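Local coordinates for glutathione S-transferase (Lodderomyces elongisporus, PDB 4IVF), which probably conjugates or otherwise uses glutathione as a dimeric member of the glutathione S-transferase superfamily, with two glutathione molecules bound per subunit, at residues T107-L111 / T175-A180; I121-A125 / Y143-T147. All blocks are in the same frame, centred on the assembly; numbering follows the deposited sequence.

Contact 1: residues T107-L111 / T175-A180; sequences TLEYL and TVADFA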
loop_
_atom_site.group_PDB
_atom_site.type_symbol
_atom_site.label_atom_id
_atom_site.label_comp_id
_atom_site.label_asym_id
_atom_site.label_seq_id
_atom_site.Cartn_x
_atom_site.Cartn_y
_atom_site.Cartn_z
ATOM N N THR F 107 10.402 5.038 6.494
ATOM C CA THR F 107 10.283 3.600 6.287
ATOM C C THR F 107 8.875 3.283 5.815
ATOM O O THR F 107 8.667 2.524 4.862
ATOM C CB THR F 107 10.563 2.811 7.589
ATOM O OG1 THR F 107 11.954 2.909 7.911
ATOM C CG2 THR F 107 10.205 1.334 7.425
ATOM N N LEU F 108 7.917 3.909 6.481
ATOM C CA LEU F 108 6.510 3.744 6.166
ATOM C C LEU F 108 6.202 4.274 4.760
ATOM O O LEU F 108 5.499 3.626 3.980
ATOM C CB LEU F 108 5.653 4.448 7.219
ATOM C CG LEU F 108 4.238 3.909 7.401
ATOM C CD1 LEU F 108 4.291 2.453 7.854
ATOM C CD2 LEU F 108 3.461 4.769 8.400
ATOM N N GLU F 109 6.736 5.447 4.431
ATOM C CA GLU F 109 6.540 5.996 3.096
ATOM C C GLU F 109 7.064 5.072 1.986
ATOM O O GLU F 109 6.440 4.929 0.944
ATOM C CB GLU F 109 7.187 7.375 2.977
ATOM C CG GLU F 109 7.278 7.882 1.544
ATOM C CD GLU F 109 7.945 9.238 1.450
ATOM O OE1 GLU F 109 8.024 9.929 2.489
ATOM O OE2 GLU F 109 8.381 9.615 0.341
ATOM N N TYR F 110 8.212 4.445 2.197
ATOM C CA TYR F 110 8.787 3.625 1.141
ATOM C C TYR F 110 8.152 2.223 1.108
ATOM O O TYR F 110 7.987 1.624 0.037
ATOM C CB TYR F 110 10.313 3.578 1.268
ATOM C CG TYR F 110 10.970 4.937 1.109
ATOM C CD1 TYR F 110 10.391 5.928 0.313
ATOM C CD2 TYR F 110 12.174 5.230 1.749
ATOM C CE1 TYR F 110 11.002 7.180 0.171
ATOM C CE2 TYR F 110 12.785 6.468 1.616
ATOM C CZ TYR F 110 12.198 7.435 0.829
ATOM O OH TYR F 110 12.808 8.657 0.711
ATOM N N LEU F 111 7.788 1.713 2.279
ATOM C CA LEU F 111 6.979 0.504 2.347
ATOM C C LEU F 111 5.673 0.683 1.569
ATOM O O LEU F 111 5.332 -0.146 0.731
ATOM C CB LEU F 111 6.668 0.113 3.795
ATOM C CG LEU F 111 5.644 -1.038 3.920
ATOM C CD1 LEU F 111 6.183 -2.339 3.343
ATOM C CD2 LEU F 111 5.208 -1.252 5.367
ATOM N N THR F 175 15.053 -2.270 6.641
ATOM C CA THR F 175 13.747 -2.177 7.262
ATOM C C THR F 175 12.744 -2.996 6.446
ATOM O O THR F 175 13.119 -3.652 5.463
ATOM C CB THR F 175 13.269 -0.721 7.312
ATOM O OG1 THR F 175 13.262 -0.179 5.980
ATOM C CG2 THR F 175 14.185 0.116 8.219
ATOM N N VAL F 176 11.470 -2.939 6.835
ATOM C CA VAL F 176 10.435 -3.672 6.111
ATOM C C VAL F 176 10.323 -3.140 4.681
ATOM O O VAL F 176 9.886 -3.848 3.781
ATOM C CB VAL F 176 9.044 -3.600 6.816
ATOM C CG1 VAL F 176 9.039 -4.410 8.109
ATOM C CG2 VAL F 176 8.644 -2.160 7.093
ATOM N N ALA F 177 10.722 -1.891 4.470
ATOM C CA ALA F 177 10.642 -1.326 3.133
ATOM C C ALA F 177 11.587 -2.072 2.186
ATOM O O ALA F 177 11.212 -2.409 1.069
ATOM C CB ALA F 177 10.937 0.169 3.151
ATOM N N ASP F 178 12.800 -2.355 2.643
ATOM C CA ASP F 178 13.741 -3.139 1.842
ATOM C C ASP F 178 13.217 -4.557 1.604
ATOM O O ASP F 178 13.283 -5.084 0.497
ATOM C CB ASP F 178 15.110 -3.211 2.523
ATOM C CG ASP F 178 15.686 -1.843 2.824
ATOM O OD1 ASP F 178 15.356 -1.272 3.883
ATOM O OD2 ASP F 178 16.468 -1.336 1.999
ATOM N N PHE F 179 12.707 -5.188 2.651
ATOM C CA PHE F 179 12.257 -6.561 2.503
ATOM C C PHE F 179 11.044 -6.664 1.594
ATOM O O PHE F 179 10.921 -7.614 0.835
ATOM C CB PHE F 179 12.059 -7.213 3.864
ATOM C CG PHE F 179 13.340 -7.356 4.634
ATOM C CD1 PHE F 179 14.351 -8.177 4.161
ATOM C CD2 PHE F 179 13.553 -6.641 5.802
ATOM C CE1 PHE F 179 15.547 -8.309 4.847
ATOM C CE2 PHE F 179 14.740 -6.757 6.492
ATOM C CZ PHE F 179 15.750 -7.597 6.011
ATOM N N ALA F 180 10.181 -5.657 1.638
ATOM C CA ALA F 180 9.046 -5.561 0.718
ATOM C C ALA F 180 9.495 -5.491 -0.733
ATOM O O ALA F 180 8.990 -6.231 -1.583
ATOM C CB ALA F 180 8.174 -4.349 1.058
#
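T175 opens helix 176-185 with the capping box of the GST C-terminal domain and meets T107 of helix 102-131. T175 N donates to D178 OD1 at 2.9 Å. The bond is nearly straight at 172°, and it reaches OD1 on its anti side, out of the carboxylate plane. T175 OG1 in turn caps the helix start, accepting a weak bond from A177 N at 3.4 Å. This hydroxyl lies between its own backbone N and carbonyl carbon (chi1 57°), turned back over the helix start. The two threonines reach each other tip to tip, with T107 OG1 3.6 Å from T175 CG2. The polar need of T107 OG1 is met by E103 O.

Beyond the cap the segments run almost parallel, at 15°. A177 CB presses on the facing backbone, 3.6 Å from L111 N. L111 spans one turn of the second helix with its two methyls: CD1 lies 3.6 Å from A180 CB, and CD2 lies 4.0 Å from V176 CG2. D178 OD2 accepts from W204 NE1 and L169 N. No hydrogen bond crosses between the segments. T107 and D178 spend their polar atoms on partners other than the facing segment, so the two helices are joined by van der Waals packing, mainly of methyl groups.

Contact 2: residues I121-A125 / Y143-T147; sequences IQGQA and YITDT
I121 and A125 pack against Y143 in a buried helix-helix contact between the long helices 102-131 and 137-159, close to the second subunit. The segments run roughly antiparallel, at 148°, with axes 8.2 Å apart.

The Y143 ring lies alongside Q124. Q124 CB sits over the middle of one ring face, 3.6 Å from the centroid of the Y143 ring and 12° off its normal, a CH-pi contact. The Q124 chain then bends at chi2 (-37°), and its amide stands nearly perpendicular to the ring. I121 CD1 comes in at the ring edge, 4.0 Å from Y143 CE1. At the root of the ring the helices are close: A125 CB lies 3.6 Å from Y143 CB.

I121 also crosses D146 at about a right angle, its CG1 3.4 Å from D146 OD2. The other oxygen, D146 OD1, forms a salt bridge with R149. T147 OG1 donates to Y143 O at 2.6 Å, while T147 N reaches the same oxygen from the other face of the carbonyl plane. Y143 O is thus gripped by two donors. The bond to it holds T147 OG1 in place, 3.5 Å from Q122 CA. The extended Q122 carries its amide onward to Y151 OH and W184 O.

The polar ends of the central pair look across the dimer. Q124 OE1 accepts from R142 of the second subunit and is hydrogen-bonded to Y143 OH there; Y143 OH in turn pairs with Q124 of the second subunit. Q124 NE2 is held within the chain by P120 O. G123, on the same turn of helix, touches bound glutathione. Antiparallel packing of the first two helices of the all-helical domain, beside both the subunit interface and the ligand pocket, is typical of the GST fold.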
loop_
_atom_site.group_PDB
_atom_site.type_symbol
_atom_site.label_atom_id
_atom_site.label_comp_id
_atom_site.label_asym_id
_atom_site.label_seq_id
_atom_site.Cartn_x
_atom_site.Cartn_y
_atom_site.Cartn_z
ATOM N N ILE F 121 2.021 -2.468 -10.067
ATOM C CA ILE F 121 2.443 -2.210 -11.442
ATOM C C ILE F 121 3.225 -3.384 -12.062
ATOM O O ILE F 121 2.973 -3.774 -13.200
ATOM C CB ILE F 121 3.243 -0.888 -11.553
ATOM C CG1 ILE F 121 2.318 0.309 -11.302
ATOM C CG2 ILE F 121 3.950 -0.773 -12.906
ATOM C CD1 ILE F 121 1.118 0.381 -12.244
ATOM N N GLN F 122 4.166 -3.942 -11.310
ATOM C CA GLN F 122 4.950 -5.059 -11.808
ATOM C C GLN F 122 4.054 -6.307 -11.950
ATOM O O GLN F 122 4.310 -7.189 -12.774
ATOM C CB GLN F 122 6.135 -5.344 -10.884
ATOM C CG GLN F 122 7.096 -6.382 -11.438
ATOM C CD GLN F 122 8.356 -6.556 -10.600
ATOM O OE1 GLN F 122 8.746 -5.668 -9.833
ATOM N NE2 GLN F 122 9.001 -7.704 -10.744
ATOM N N GLY F 123 3.002 -6.366 -11.139
ATOM C CA GLY F 123 2.045 -7.452 -11.219
ATOM C C GLY F 123 1.223 -7.358 -12.483
ATOM O O GLY F 123 0.866 -8.377 -13.059
ATOM N N GLN F 124 0.942 -6.134 -12.936
ATOM C CA GLN F 124 0.184 -5.959 -14.176
ATOM C C GLN F 124 1.024 -6.379 -15.360
ATOM O O GLN F 124 0.535 -7.040 -16.277
ATOM C CB GLN F 124 -0.285 -4.523 -14.373
ATOM C CG GLN F 124 -1.221 -4.021 -13.306
ATOM C CD GLN F 124 -2.172 -5.096 -12.822
ATOM O OE1 GLN F 124 -3.022 -5.580 -13.578
ATOM N NE2 GLN F 124 -2.025 -5.488 -11.552
ATOM N N ALA F 125 2.293 -5.990 -15.330
ATOM C CA ALA F 125 3.233 -6.382 -16.365
ATOM C C ALA F 125 3.317 -7.903 -16.450
ATOM O O ALA F 125 3.302 -8.478 -17.534
ATOM C CB ALA F 125 4.616 -5.771 -16.096
ATOM N N TYR F 143 3.097 -1.356 -18.711
ATOM C CA TYR F 143 3.522 -1.827 -17.394
ATOM C C TYR F 143 5.008 -2.176 -17.263
ATOM O O TYR F 143 5.602 -1.998 -16.203
ATOM C CB TYR F 143 2.586 -2.941 -16.895
ATOM C CG TYR F 143 1.191 -2.389 -16.781
ATOM C CD1 TYR F 143 0.903 -1.412 -15.842
ATOM C CD2 TYR F 143 0.174 -2.790 -17.644
ATOM C CE1 TYR F 143 -0.355 -0.864 -15.737
ATOM C CE2 TYR F 143 -1.090 -2.237 -17.546
ATOM C CZ TYR F 143 -1.344 -1.270 -16.587
ATOM O OH TYR F 143 -2.585 -0.695 -16.463
ATOM N N ILE F 144 5.608 -2.665 -18.336
ATOM C CA ILE F 144 7.045 -2.815 -18.361
ATOM C C ILE F 144 7.718 -1.434 -18.166
ATOM O O ILE F 144 8.644 -1.299 -17.368
ATOM C CB ILE F 144 7.507 -3.437 -19.682
ATOM C CG1 ILE F 144 7.089 -4.905 -19.748
ATOM C CG2 ILE F 144 9.010 -3.295 -19.846
ATOM C CD1 ILE F 144 7.743 -5.776 -18.712
ATOM N N THR F 145 7.228 -0.428 -18.890
ATOM C CA THR F 145 7.774 0.927 -18.831
ATOM C C THR F 145 7.587 1.555 -17.449
ATOM O O THR F 145 8.507 2.166 -16.899
ATOM C CB THR F 145 7.140 1.848 -19.889
ATOM O OG1 THR F 145 7.526 1.415 -21.194
ATOM C CG2 THR F 145 7.616 3.266 -19.700
ATOM N N ASP F 146 6.401 1.393 -16.880
ATOM C CA ASP F 146 6.160 1.951 -15.560
ATOM C C ASP F 146 6.916 1.164 -14.483
ATOM O O ASP F 146 7.342 1.729 -13.476
ATOM C CB ASP F 146 4.667 2.050 -15.253
ATOM C CG ASP F 146 4.371 3.062 -14.154
ATOM O OD1 ASP F 146 4.922 4.183 -14.210
ATOM O OD2 ASP F 146 3.604 2.734 -13.227
ATOM N N THR F 147 7.103 -0.133 -14.690
ATOM C CA THR F 147 7.934 -0.906 -13.767
ATOM C C THR F 147 9.361 -0.358 -13.697
ATOM O O THR F 147 9.946 -0.243 -12.609
ATOM C CB THR F 147 7.984 -2.383 -14.152
ATOM O OG1 THR F 147 6.674 -2.948 -14.028
ATOM C CG2 THR F 147 8.931 -3.132 -13.236
#

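In the fold
Both contacts lie in the helical C-terminal domain and share helix 102-131. Contact 1 uses its early part and contact 2 a later part, so their centres are 20 Å apart and their nearest atoms about 8 Å. The partners follow each other in the chain: helix 137-159 in contact 2, then helix 176-185 in contact 1. The chain order is therefore 107-111, 121-125, 143-147, 175-180, with contact 2 inside the span of contact 1. One long helix thus runs from the packed interior of the domain to G123, which touches bound glutathione. Both contacts have residues that touch the second subunit, so the same helix also serves the dimer.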